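Local coordinates for protein homoserine O-acetyltransferase (Bacillus anthracis str. 'Ames Ancestor', PDB 3I1I) that probably transfers the acetyl group of acetyl-CoA to the hydroxyl of homoserine, activating it for methionine synthesis, at residues K218-A223 with E273-N278; M226-A231 with K266-S271; E301-V306 with V330-K335; E307-M312 with L369-S374. One frame throughout, in Å; residues are numbered along the deposited sequence. Where two conformers were deposited one is given.

Contact 1 of 4, residues K218-A223 with E273-N278; sequences KGLQLA and ELVDAN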
loop_
_atom_site.group_PDB
_atom_site.type_symbol
_atom_site.label_atom_id
_atom_site.label_comp_id
_atom_site.label_asym_id
_atom_site.label_seq_id
_atom_site.Cartn_x
_atom_site.Cartn_y
_atom_site.Cartn_z
ATOM N N LYS A 218 -6.793 -1.053 -10.843
ATOM C CA LYS A 218 -6.124 -1.834 -9.787
ATOM C C LYS A 218 -5.254 -0.942 -8.928
ATOM O O LYS A 218 -5.375 -0.924 -7.708
ATOM C CB LYS A 218 -5.285 -2.968 -10.344
ATOM C CG LYS A 218 -6.099 -4.024 -11.021
ATOM C CD LYS A 218 -5.204 -5.132 -11.622
ATOM C CE LYS A 218 -5.991 -6.124 -12.468
ATOM N NZ LYS A 218 -5.096 -7.260 -12.910
ATOM N N GLY A 219 -4.397 -0.165 -9.562
ATOM C CA GLY A 219 -3.578 0.779 -8.821
ATOM C C GLY A 219 -4.407 1.774 -8.022
ATOM O O GLY A 219 -4.086 2.071 -6.871
ATOM N N LEU A 220 -5.490 2.264 -8.614
ATOM C CA LEU A 220 -6.280 3.304 -7.967
ATOM C C LEU A 220 -7.039 2.743 -6.774
ATOM O O LEU A 220 -7.099 3.382 -5.716
ATOM C CB LEU A 220 -7.227 3.918 -8.985
ATOM C CG LEU A 220 -7.907 5.252 -8.768
ATOM C CD1 LEU A 220 -6.936 6.373 -8.261
ATOM C CD2 LEU A 220 -8.610 5.638 -10.104
ATOM N N GLN A 221 -7.600 1.545 -6.927
ATOM C CA GLN A 221 -8.297 0.919 -5.826
ATOM C C GLN A 221 -7.360 0.671 -4.642
ATOM O O GLN A 221 -7.731 0.831 -3.494
ATOM C CB GLN A 221 -8.966 -0.408 -6.235
ATOM C CG GLN A 221 -9.552 -1.192 -5.007
ATOM C CD GLN A 221 -10.592 -2.228 -5.374
ATOM O OE1 GLN A 221 -10.549 -2.807 -6.459
ATOM N NE2 GLN A 221 -11.536 -2.488 -4.453
ATOM N N LEU A 222 -6.151 0.249 -4.937
ATOM C CA LEU A 222 -5.140 0.044 -3.901
ATOM C C LEU A 222 -4.817 1.373 -3.198
ATOM O O LEU A 222 -4.820 1.458 -1.970
ATOM C CB LEU A 222 -3.911 -0.607 -4.545
ATOM C CG LEU A 222 -2.801 -1.160 -3.681
ATOM C CD1 LEU A 222 -3.319 -1.887 -2.431
ATOM C CD2 LEU A 222 -1.956 -2.095 -4.579
ATOM N N ALA A 223 -4.605 2.427 -3.980
ATOM C CA ALA A 223 -4.412 3.771 -3.422
ATOM C C ALA A 223 -5.573 4.162 -2.514
ATOM O O ALA A 223 -5.369 4.658 -1.429
ATOM C CB ALA A 223 -4.184 4.836 -4.551
ATOM N N GLU A 273 -15.077 5.237 -8.700
ATOM C CA GLU A 273 -15.770 5.175 -9.993
ATOM C C GLU A 273 -15.746 6.471 -10.791
ATOM O O GLU A 273 -15.542 6.433 -11.991
ATOM C CB GLU A 273 -17.192 4.644 -9.794
ATOM C CG GLU A 273 -17.105 3.147 -9.346
ATOM C CD GLU A 273 -18.422 2.394 -9.368
ATOM O OE1 GLU A 273 -19.502 2.995 -9.151
ATOM O OE2 GLU A 273 -18.361 1.166 -9.563
ATOM N N LEU A 274 -15.904 7.608 -10.126
ATOM C CA LEU A 274 -15.829 8.897 -10.798
ATOM C C LEU A 274 -14.468 9.556 -10.757
ATOM O O LEU A 274 -14.357 10.733 -11.090
ATOM C CB LEU A 274 -16.823 9.889 -10.163
ATOM C CG LEU A 274 -18.341 9.610 -10.279
ATOM C CD1 LEU A 274 -19.169 10.954 -10.072
ATOM C CD2 LEU A 274 -18.715 8.881 -11.616
ATOM N N VAL A 275 -13.434 8.823 -10.381
ATOM C CA VAL A 275 -12.186 9.433 -9.937
ATOM C C VAL A 275 -11.117 9.303 -10.993
ATOM O O VAL A 275 -11.084 8.320 -11.705
ATOM C CB VAL A 275 -11.740 8.779 -8.609
ATOM C CG1 VAL A 275 -10.297 9.080 -8.270
ATOM C CG2 VAL A 275 -12.677 9.231 -7.500
ATOM N N ASP A 276 -10.245 10.315 -11.097
ATOM C CA ASP A 276 -9.117 10.276 -12.037
ATOM C C ASP A 276 -7.778 9.986 -11.348
ATOM O O ASP A 276 -7.384 10.663 -10.408
ATOM C CB ASP A 276 -9.003 11.595 -12.782
ATOM C CG ASP A 276 -7.824 11.614 -13.748
ATOM O OD1 ASP A 276 -7.790 10.743 -14.666
ATOM O OD2 ASP A 276 -6.942 12.479 -13.564
ATOM N N ALA A 277 -7.046 9.020 -11.876
ATOM C CA ALA A 277 -5.828 8.504 -11.234
ATOM C C ALA A 277 -4.733 9.562 -11.142
ATOM O O ALA A 277 -4.185 9.773 -10.057
ATOM C CB ALA A 277 -5.304 7.234 -11.964
ATOM N N ASN A 278 -4.398 10.201 -12.262
ATOM C CA ASN A 278 -3.372 11.250 -12.261
ATOM C C ASN A 278 -3.726 12.364 -11.257
ATOM O O ASN A 278 -2.846 12.862 -10.529
ATOM C CB ASN A 278 -3.180 11.846 -13.659
ATOM C CG ASN A 278 -2.519 10.869 -14.642
ATOM O OD1 ASN A 278 -1.896 9.882 -14.250
ATOM N ND2 ASN A 278 -2.622 11.166 -15.913
#

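Contact 2 of 4, residues M226-A231 with K266-S271; sequences MMFMNA and KLTYRS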
loop_
_atom_site.group_PDB
_atom_site.type_symbol
_atom_site.label_atom_id
_atom_site.label_comp_id
_atom_site.label_asym_id
_atom_site.label_seq_id
_atom_site.Cartn_x
_atom_site.Cartn_y
_atom_site.Cartn_z
HETATM N N MSE A 226 -5.790 2.068 0.888
HETATM C CA MSE A 226 -4.821 2.560 1.898
HETATM C C MSE A 226 -5.344 3.762 2.644
HETATM O O MSE A 226 -5.183 3.847 3.835
HETATM C CB MSE A 226 -3.492 2.968 1.261
HETATM C CG MSE A 226 -2.709 1.810 0.656
HETATM SE SE MSE A 226 -1.387 2.545 -0.550
HETATM C CE MSE A 226 -0.740 0.906 -1.308
HETATM N N MSE A 227 -5.968 4.707 1.963
HETATM C CA MSE A 227 -6.532 5.855 2.673
HETATM C C MSE A 227 -7.719 5.410 3.557
HETATM O O MSE A 227 -7.802 5.775 4.739
HETATM C CB MSE A 227 -6.968 6.938 1.688
HETATM C CG MSE A 227 -7.062 8.308 2.285
HETATM SE SE MSE A 227 -7.366 9.682 0.905
HETATM C CE MSE A 227 -9.201 9.229 0.483
ATOM N N PHE A 228 -8.621 4.620 2.982
ATOM C CA PHE A 228 -9.811 4.155 3.696
ATOM C C PHE A 228 -9.454 3.403 4.983
ATOM O O PHE A 228 -10.071 3.588 6.015
ATOM C CB PHE A 228 -10.633 3.232 2.760
ATOM C CG PHE A 228 -11.853 2.682 3.405
ATOM C CD1 PHE A 228 -13.005 3.462 3.488
ATOM C CD2 PHE A 228 -11.843 1.435 3.983
ATOM C CE1 PHE A 228 -14.156 2.987 4.141
ATOM C CE2 PHE A 228 -13.006 0.918 4.643
ATOM C CZ PHE A 228 -14.164 1.700 4.711
HETATM N N MSE A 229 -8.454 2.536 4.903
HETATM C CA MSE A 229 -8.039 1.787 6.080
HETATM C C MSE A 229 -7.334 2.622 7.164
HETATM O O MSE A 229 -7.063 2.088 8.211
HETATM C CB MSE A 229 -7.141 0.597 5.734
HETATM C CG MSE A 229 -7.779 -0.439 4.838
HETATM SE SE MSE A 229 -9.459 -1.105 5.518
HETATM C CE MSE A 229 -8.850 -1.800 7.284
ATOM N N ASN A 230 -7.084 3.909 6.953
ATOM C CA ASN A 230 -6.641 4.768 8.062
ATOM C C ASN A 230 -7.628 5.860 8.449
ATOM O O ASN A 230 -7.350 6.690 9.350
ATOM C CB ASN A 230 -5.267 5.365 7.735
ATOM C CG ASN A 230 -4.165 4.321 7.800
ATOM O OD1 ASN A 230 -3.801 3.839 8.918
ATOM N ND2 ASN A 230 -3.688 3.878 6.596
ATOM N N ALA A 231 -8.784 5.835 7.796
ATOM C CA ALA A 231 -9.776 6.901 7.962
ATOM C C ALA A 231 -10.567 6.781 9.253
ATOM O O ALA A 231 -11.142 7.759 9.676
ATOM C CB ALA A 231 -10.710 6.988 6.743
ATOM N N LYS A 266 -15.531 -3.987 -2.203
ATOM C CA LYS A 266 -16.731 -3.423 -2.797
ATOM C C LYS A 266 -16.824 -1.918 -2.531
ATOM O O LYS A 266 -17.051 -1.147 -3.466
ATOM C CB LYS A 266 -17.973 -4.132 -2.273
ATOM C CG LYS A 266 -19.183 -3.962 -3.142
ATOM C CD LYS A 266 -20.228 -5.111 -2.879
ATOM C CE LYS A 266 -21.558 -4.623 -2.241
ATOM N NZ LYS A 266 -22.730 -4.620 -3.236
ATOM N N LEU A 267 -16.635 -1.515 -1.275
ATOM C CA LEU A 267 -16.710 -0.101 -0.917
ATOM C C LEU A 267 -15.644 0.706 -1.653
ATOM O O LEU A 267 -15.912 1.772 -2.145
ATOM C CB LEU A 267 -16.497 0.115 0.585
ATOM C CG LEU A 267 -17.569 -0.426 1.523
ATOM C CD1 LEU A 267 -17.089 -0.397 2.999
ATOM C CD2 LEU A 267 -18.866 0.371 1.323
ATOM N N THR A 268 -14.429 0.188 -1.718
ATOM C CA THR A 268 -13.351 0.977 -2.214
ATOM C C THR A 268 -13.374 1.035 -3.727
ATOM O O THR A 268 -12.884 2.006 -4.312
ATOM C CB THR A 268 -11.978 0.488 -1.699
ATOM O OG1 THR A 268 -11.782 -0.897 -2.024
ATOM C CG2 THR A 268 -11.895 0.677 -0.233
ATOM N N TYR A 269 -13.950 0.025 -4.366
ATOM C CA TYR A 269 -14.143 0.090 -5.787
ATOM C C TYR A 269 -15.184 1.139 -6.139
ATOM O O TYR A 269 -14.961 1.928 -7.063
ATOM C CB TYR A 269 -14.608 -1.218 -6.348
ATOM C CG TYR A 269 -14.569 -1.241 -7.851
ATOM C CD1 TYR A 269 -13.371 -1.473 -8.514
ATOM C CD2 TYR A 269 -15.718 -1.018 -8.617
ATOM C CE1 TYR A 269 -13.311 -1.513 -9.900
ATOM C CE2 TYR A 269 -15.671 -1.062 -10.020
ATOM C CZ TYR A 269 -14.454 -1.312 -10.648
ATOM O OH TYR A 269 -14.332 -1.354 -12.021
ATOM N N ARG A 270 -16.302 1.133 -5.413
ATOM C CA ARG A 270 -17.390 2.073 -5.656
ATOM C C ARG A 270 -16.911 3.507 -5.567
ATOM O O ARG A 270 -17.269 4.336 -6.389
ATOM C CB ARG A 270 -18.533 1.889 -4.649
ATOM C CG ARG A 270 -19.896 2.233 -5.223
ATOM C CD ARG A 270 -20.629 0.956 -5.714
ATOM N NE ARG A 270 -21.219 0.218 -4.593
ATOM C CZ ARG A 270 -21.629 -1.044 -4.644
ATOM N NH1 ARG A 270 -21.515 -1.738 -5.766
ATOM N NH2 ARG A 270 -22.139 -1.606 -3.557
ATOM N N SER A 271 -16.080 3.808 -4.575
ATOM C CA SER A 271 -15.686 5.203 -4.413
ATOM C C SER A 271 -14.616 5.689 -5.382
ATOM O O SER A 271 -14.302 6.828 -5.367
ATOM C CB SER A 271 -15.288 5.513 -2.961
ATOM O OG SER A 271 -14.031 4.962 -2.663
#

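Contact 3 of 4, residues E301-V306 with V330-K335; sequences EALSNV and VDLLQK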
loop_
_atom_site.group_PDB
_atom_site.type_symbol
_atom_site.label_atom_id
_atom_site.label_comp_id
_atom_site.label_asym_id
_atom_site.label_seq_id
_atom_site.Cartn_x
_atom_site.Cartn_y
_atom_site.Cartn_z
ATOM N N GLU A 301 8.769 30.118 13.128
ATOM C CA GLU A 301 8.736 31.312 12.308
ATOM C C GLU A 301 7.462 31.384 11.483
ATOM O O GLU A 301 6.859 32.426 11.412
ATOM C CB GLU A 301 9.960 31.456 11.397
ATOM C CG GLU A 301 10.045 32.895 10.827
ATOM C CD GLU A 301 10.794 33.038 9.512
ATOM O OE1 GLU A 301 11.606 32.138 9.164
ATOM O OE2 GLU A 301 10.561 34.092 8.852
ATOM N N ALA A 302 7.046 30.285 10.868
ATOM C CA ALA A 302 5.838 30.291 10.051
ATOM C C ALA A 302 4.672 30.796 10.913
ATOM O O ALA A 302 3.915 31.661 10.502
ATOM C CB ALA A 302 5.549 28.888 9.464
ATOM N N LEU A 303 4.581 30.299 12.136
ATOM C CA LEU A 303 3.462 30.609 12.997
ATOM C C LEU A 303 3.509 32.016 13.567
ATOM O O LEU A 303 2.473 32.575 13.894
ATOM C CB LEU A 303 3.382 29.582 14.115
ATOM C CG LEU A 303 2.991 28.164 13.695
ATOM C CD1 LEU A 303 3.297 27.157 14.818
ATOM C CD2 LEU A 303 1.485 28.155 13.302
ATOM N N SER A 304 4.707 32.594 13.688
ATOM C CA SER A 304 4.859 33.992 14.112
ATOM C C SER A 304 3.988 34.960 13.292
ATOM O O SER A 304 3.575 36.002 13.769
ATOM C CB SER A 304 6.348 34.407 14.031
ATOM O OG SER A 304 6.774 34.554 12.669
ATOM N N ASN A 305 3.732 34.616 12.040
ATOM C CA ASN A 305 2.974 35.493 11.149
ATOM C C ASN A 305 1.447 35.438 11.390
ATOM O O ASN A 305 0.731 36.363 11.027
ATOM C CB ASN A 305 3.257 35.108 9.697
ATOM C CG ASN A 305 4.700 35.350 9.285
ATOM O OD1 ASN A 305 5.062 36.476 8.984
ATOM N ND2 ASN A 305 5.519 34.288 9.228
ATOM N N VAL A 306 0.954 34.342 11.953
ATOM C CA VAL A 306 -0.471 34.173 12.181
ATOM C C VAL A 306 -0.969 35.238 13.161
ATOM O O VAL A 306 -0.375 35.436 14.198
ATOM C CB VAL A 306 -0.794 32.755 12.731
ATOM C CG1 VAL A 306 -2.244 32.636 13.182
ATOM C CG2 VAL A 306 -0.428 31.671 11.652
ATOM N N VAL A 330 -0.440 24.928 18.942
ATOM C CA VAL A 330 -1.204 25.830 19.782
ATOM C C VAL A 330 -0.326 26.373 20.905
ATOM O O VAL A 330 -0.379 27.575 21.278
ATOM C CB VAL A 330 -2.513 25.131 20.244
ATOM C CG1 VAL A 330 -3.115 25.756 21.538
ATOM C CG2 VAL A 330 -3.529 25.113 19.022
ATOM N N ASP A 331 0.536 25.513 21.421
ATOM C CA ASP A 331 1.449 25.950 22.439
ATOM C C ASP A 331 2.382 27.043 21.911
ATOM O O ASP A 331 2.582 28.088 22.591
ATOM C CB ASP A 331 2.233 24.789 23.023
ATOM C CG ASP A 331 3.005 25.196 24.262
ATOM O OD1 ASP A 331 2.415 25.709 25.231
ATOM O OD2 ASP A 331 4.233 25.034 24.276
ATOM N N LEU A 332 2.929 26.832 20.704
ATOM C CA LEU A 332 3.803 27.844 20.113
ATOM C C LEU A 332 3.062 29.160 19.925
ATOM O O LEU A 332 3.565 30.220 20.276
ATOM C CB LEU A 332 4.413 27.375 18.790
ATOM C CG LEU A 332 5.381 26.190 18.907
ATOM C CD1 LEU A 332 5.729 25.609 17.510
ATOM C CD2 LEU A 332 6.634 26.546 19.741
ATOM N N LEU A 333 1.856 29.110 19.404
ATOM C CA LEU A 333 1.078 30.343 19.221
ATOM C C LEU A 333 0.800 31.055 20.549
ATOM O O LEU A 333 0.887 32.277 20.623
ATOM C CB LEU A 333 -0.243 30.060 18.501
ATOM C CG LEU A 333 -0.173 29.825 16.991
ATOM C CD1 LEU A 333 -1.467 29.109 16.513
ATOM C CD2 LEU A 333 0.114 31.174 16.187
ATOM N N GLN A 334 0.474 30.312 21.601
ATOM C CA GLN A 334 0.206 30.926 22.903
ATOM C C GLN A 334 1.456 31.590 23.447
ATOM O O GLN A 334 1.389 32.683 23.958
ATOM C CB GLN A 334 -0.336 29.921 23.900
ATOM C CG GLN A 334 -1.747 29.498 23.584
ATOM C CD GLN A 334 -2.247 28.354 24.435
ATOM O OE1 GLN A 334 -1.542 27.864 25.290
ATOM N NE2 GLN A 334 -3.477 27.926 24.199
ATOM N N LYS A 335 2.610 30.968 23.302
ATOM C CA LYS A 335 3.829 31.600 23.781
ATOM C C LYS A 335 4.220 32.848 22.985
ATOM O O LYS A 335 4.982 33.657 23.463
ATOM C CB LYS A 335 4.971 30.614 23.803
ATOM C CG LYS A 335 4.595 29.383 24.604
ATOM C CD LYS A 335 5.620 28.996 25.587
ATOM C CE LYS A 335 6.269 27.630 25.275
ATOM N NZ LYS A 335 5.596 26.549 26.097
#

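Contact 4 of 4, residues E307-M312 with L369-S374; sequences EANVLM and LNRKVS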
loop_
_atom_site.group_PDB
_atom_site.type_symbol
_atom_site.label_atom_id
_atom_site.label_comp_id
_atom_site.label_asym_id
_atom_site.label_seq_id
_atom_site.Cartn_x
_atom_site.Cartn_y
_atom_site.Cartn_z
ATOM N N GLU A 307 -2.047 35.934 12.800
ATOM C CA GLU A 307 -2.688 36.894 13.715
ATOM C C GLU A 307 -4.171 36.542 13.964
ATOM O O GLU A 307 -4.821 37.193 14.756
ATOM C CB GLU A 307 -2.548 38.339 13.202
ATOM C CG GLU A 307 -1.082 38.789 12.883
ATOM C CD GLU A 307 -0.106 38.768 14.109
ATOM O OE1 GLU A 307 -0.584 38.903 15.232
ATOM O OE2 GLU A 307 1.149 38.646 13.945
ATOM N N ALA A 308 -4.685 35.512 13.304
ATOM C CA ALA A 308 -6.070 35.065 13.512
ATOM C C ALA A 308 -6.209 34.456 14.908
ATOM O O ALA A 308 -5.243 33.950 15.469
ATOM C CB ALA A 308 -6.445 34.045 12.480
ATOM N N ASN A 309 -7.409 34.509 15.467
ATOM C CA ASN A 309 -7.767 33.642 16.594
ATOM C C ASN A 309 -7.749 32.251 16.018
ATOM O O ASN A 309 -8.324 32.063 14.963
ATOM C CB ASN A 309 -9.199 33.940 17.086
ATOM C CG ASN A 309 -9.296 35.165 17.983
ATOM O OD1 ASN A 309 -8.380 35.947 18.091
ATOM N ND2 ASN A 309 -10.433 35.316 18.643
ATOM N N VAL A 310 -7.085 31.296 16.655
ATOM C CA VAL A 310 -6.947 29.946 16.071
ATOM C C VAL A 310 -7.620 28.867 16.929
ATOM O O VAL A 310 -7.412 28.832 18.145
ATOM C CB VAL A 310 -5.445 29.569 15.856
ATOM C CG1 VAL A 310 -5.260 28.041 15.620
ATOM C CG2 VAL A 310 -4.845 30.401 14.690
ATOM N N LEU A 311 -8.433 28.017 16.281
ATOM C CA LEU A 311 -9.089 26.858 16.913
ATOM C C LEU A 311 -8.743 25.578 16.143
ATOM O O LEU A 311 -9.052 25.458 14.956
ATOM C CB LEU A 311 -10.618 27.038 16.950
ATOM C CG LEU A 311 -11.442 25.870 17.586
ATOM C CD1 LEU A 311 -11.030 25.560 19.091
ATOM C CD2 LEU A 311 -12.932 26.111 17.499
HETATM N N MSE A 312 -8.070 24.636 16.806
HETATM C CA MSE A 312 -7.756 23.326 16.206
HETATM C C MSE A 312 -8.682 22.254 16.850
HETATM O O MSE A 312 -8.834 22.186 18.096
HETATM C CB MSE A 312 -6.286 22.961 16.429
HETATM C CG MSE A 312 -5.202 23.916 15.877
HETATM SE SE MSE A 312 -5.374 24.142 13.956
HETATM C CE MSE A 312 -4.541 22.427 13.504
ATOM N N LEU A 369 -16.911 31.322 16.376
ATOM C CA LEU A 369 -17.309 32.290 15.360
ATOM C C LEU A 369 -17.849 33.583 15.984
ATOM O O LEU A 369 -17.824 34.633 15.353
ATOM C CB LEU A 369 -18.343 31.684 14.420
ATOM C CG LEU A 369 -17.804 30.578 13.520
ATOM C CD1 LEU A 369 -18.954 29.969 12.697
ATOM C CD2 LEU A 369 -16.632 31.097 12.612
ATOM N N ASN A 370 -18.301 33.502 17.230
ATOM C CA ASN A 370 -18.793 34.654 17.962
ATOM C C ASN A 370 -17.821 35.291 18.935
ATOM O O ASN A 370 -18.125 36.295 19.501
ATOM C CB ASN A 370 -20.060 34.256 18.707
ATOM C CG ASN A 370 -21.206 34.095 17.770
ATOM O OD1 ASN A 370 -21.605 35.069 17.131
ATOM N ND2 ASN A 370 -21.717 32.871 17.623
ATOM N N ARG A 371 -16.650 34.724 19.140
ATOM C CA ARG A 371 -15.676 35.365 19.997
ATOM C C ARG A 371 -14.944 36.475 19.212
ATOM O O ARG A 371 -14.691 36.339 18.007
ATOM C CB ARG A 371 -14.707 34.319 20.516
ATOM C CG ARG A 371 -13.575 34.840 21.348
ATOM C CD ARG A 371 -12.568 33.744 21.522
ATOM N NE ARG A 371 -13.157 32.603 22.233
ATOM C CZ ARG A 371 -13.291 32.540 23.560
ATOM N NH1 ARG A 371 -12.854 33.543 24.328
ATOM N NH2 ARG A 371 -13.846 31.461 24.127
ATOM N N LYS A 372 -14.610 37.560 19.906
ATOM C CA LYS A 372 -13.960 38.700 19.270
ATOM C C LYS A 372 -12.476 38.433 18.966
ATOM O O LYS A 372 -11.805 37.665 19.651
ATOM C CB LYS A 372 -14.106 39.957 20.138
ATOM C CG LYS A 372 -13.160 40.010 21.332
ATOM C CD LYS A 372 -13.426 41.249 22.208
ATOM C CE LYS A 372 -12.198 41.611 23.035
ATOM N NZ LYS A 372 -11.129 42.258 22.185
ATOM N N VAL A 373 -11.983 39.099 17.932
ATOM C CA VAL A 373 -10.609 38.947 17.485
ATOM C C VAL A 373 -9.664 39.574 18.512
ATOM O O VAL A 373 -9.888 40.678 18.986
ATOM C CB VAL A 373 -10.418 39.543 16.073
ATOM C CG1 VAL A 373 -8.912 39.436 15.590
ATOM C CG2 VAL A 373 -11.387 38.840 15.126
ATOM N N SER A 374 -8.618 38.829 18.851
ATOM C CA SER A 374 -7.745 39.160 19.989
ATOM C C SER A 374 -6.648 40.135 19.562
ATOM O O SER A 374 -6.404 41.118 20.249
ATOM C CB SER A 374 -7.147 37.891 20.622
ATOM O OG SER A 374 -5.819 38.121 21.059
#

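Contact 1 of 4, residues K218-A223 with E273-N278
Leu220 of helix 217-228 lays its forked end against Ala277 and Val275, and it contributes more buried surface than the other two residues together. With CG anti to the backbone N (chi1 -163°), the leucine sends its two methyls off the helix to meet the chain that leads into helix 277-289. CD1 sits 3.8 Å from Ala277 CA, so this branch touches the backbone itself. CD2 fills the angle between neighbours, lying 4.1 Å from Ala277 CB and 4.2 Å from Val275 CG1. It also passes 4.0 Å from Val275 O, as plain van der Waals contact.

Alanine suits its place here. Its short side chain lets Leu220 come right down to the first turn of helix 277-289, and the two CA atoms, of Leu220 and Ala277, are only 6.2 Å apart. Val275 is the second wall, a branched and still extended residue whose CA-CB bond points at the opposing helix. Between them, the CA-CB bond of Asp276 points away, and its side chain caps helix 277-289. Its OD1 is also bonded by Tyr211 and Gln215, consistent with a well-held bend between Val275 and Ala277. Trp280 of the same helix touches both Leu220 and Val275.

These helices belong to the insertion between strands 174-178 and 309-313, which probably forms the lid, as in relatives of the alpha/beta hydrolase fold. The contact is van der Waals in nature, mainly between apolar side chains, so cohesion comes from buried methyl surface and close fit, while the carboxylate of Asp276 finds its partners in Tyr211 and Gln215.

Contact 2 of 4, residues M226-A231 with K266-S271
Phe228 of helix 217-228 reaches across to Leu267 and Thr268 of helix 259-270, a helix-to-helix contact in the insertion that probably forms the lid of this alpha/beta hydrolase fold. Its CG is anti to the backbone N (chi1 179°), which carries the ring toward the other helix.

Leu267 comes first. Its CD1 methyl approaches the far end of the ring, 4.0 Å from Phe228 CZ, at a slant. Although the leucine is exposed, the aromatic tip and Tyr241, which touches both residues, give it apolar company. Thr268 follows, meeting the root of the phenylalanine; its side chain runs at about a right angle to that of Phe228. A beta-branched threonine is apt here because its two branches do different work. The methyl faces Phe228, whereas OG1 turns back on its own helix to bond Ile264 O, and it also accepts a bond from Gln221 NE2 of helix 217-228. The polar branch of this buried residue is thus satisfied. Farther along, Ser271 OG pairs with Asn224 ND2, adding a second polar tie to helix 217-228.

At the base of the aromatic side chain, Thr268 CG2 rests 4.1 Å from Phe228 CB and 4.2 Å from Phe228 CG.

Contact 3 of 4, residues E301-V306 with V330-K335
Leu303 and Leu333 meet with matching first torsions: each CG lies anti to its own carbonyl carbon and beside the backbone N (chi1 -69° and -77°). In Leu303 this throws the branched end over helix 324-335, where CD1 comes to 3.9 Å from Leu332 CD1 and 4.1 Å from Leu332 CB. The two leucine side chains meet at about a right angle, with the single methyl CD1 of Leu303 set against both of those carbons.

Leu333 works in the other direction. Its CA-CB bond does not aim at segment 301-306, yet its CD2 methyl ends up there, 3.6 Å from Leu303 O and 4.2 Å from Leu303 CB. The same methyl is 3.9 Å from Val306 CB, so one carbon is lodged between Leu303 and Val306. Leu303 O, despite the methyl against it, keeps a backbone bond from Val306 N at 3.0 Å. Leucines suit these places because a long, forked apolar side chain can span the gap between two helices, and compact Val306 meets the same CD2 methyl with its CB and CG1.

Lys335, which is exposed, forms a salt bridge through NZ with Asp331 OD2 at 2.7 Å, one helical turn back. Nearby, Lys338 NZ bonds Ser304 O. Leu333 also touches Val310 of strand 309-313 and Ala340 of strand 340-342. Helix 324-335 is therefore the connecting helix of a beta-alpha-beta crossover, packed on the sheet at one side and against helix 299-304 at another, an arrangement that belongs to the alpha/beta hydrolase fold.

Contact 4 of 4, residues E307-M312 with L369-S374
Asn309 grips the chain of segment 369-374 with both ends of its amide. Its OD1 accepts a bond from Ser374 N at 3.0 Å (N-H...O angle 151°), and its ND2 donates to Lys372 O at 2.9 Å. Neither bond is ideally placed: Ser374 N is tilted a little from the plane of the OD1 carbonyl, and ND2 stands well above the plane of the Lys372 carbonyl, at 44°. Even so, the pair brackets Val373, taking the carbonyl before it and the N-H after it, much as a neighbouring strand would.

CG lies beside the backbone N (chi1 -80°) and OD1 nearly eclipses CA, which sets the amide with both polar atoms toward segment 369-374. Asparagine suits this post, since a single flat group offers a donor and an acceptor together.

Packing gathers round the amide. Arg371 CD lies alongside, 3.9 Å from Asn309 ND2, so the arginine's aliphatic part touches the nitrogen side of the amide. Ser374 CB comes to 3.4 Å from Asn309 OD1, and Val373 CA to 3.8 Å from the same oxygen. Phe368 of helix 362-370 touches Asn309 too.

Meanwhile the backbone of Asn309 is bonded to Glu173 and Met175, beside and within strand 174-178, which anchors the residue in the central sheet. Arg371 O has a further partner in Arg174 NH2. The chemistry implies a directional clasp: a buried amide whose two polar atoms are satisfied by backbone groups holds the largely surface-lying chain after helix 362-370, extended from Arg371 to Val373, against the start of strand 309-313.

Overall arrangement
Following the chain from the N terminus, the first loop to open is that of contact 1, on helix 217-228. Contact 2 opens about two turns later on the same helix and closes first, on helix 259-270, so its loop is nested within that of contact 1, which closes at helix 277-289. Both lie in the helical insertion, probably the lid, and border the second subunit. Contacts 3 and 4 come afterwards, on the opposite side of the chain's centre, and they cross: 301-306, 307-312, 330-335 and 369-374 alternate. They bind helix 299-304, strand 309-313 next to the outermost strand 340-342, the crossover helix 324-335 and the C-terminal chain together, and touch where Val330 meets Met312.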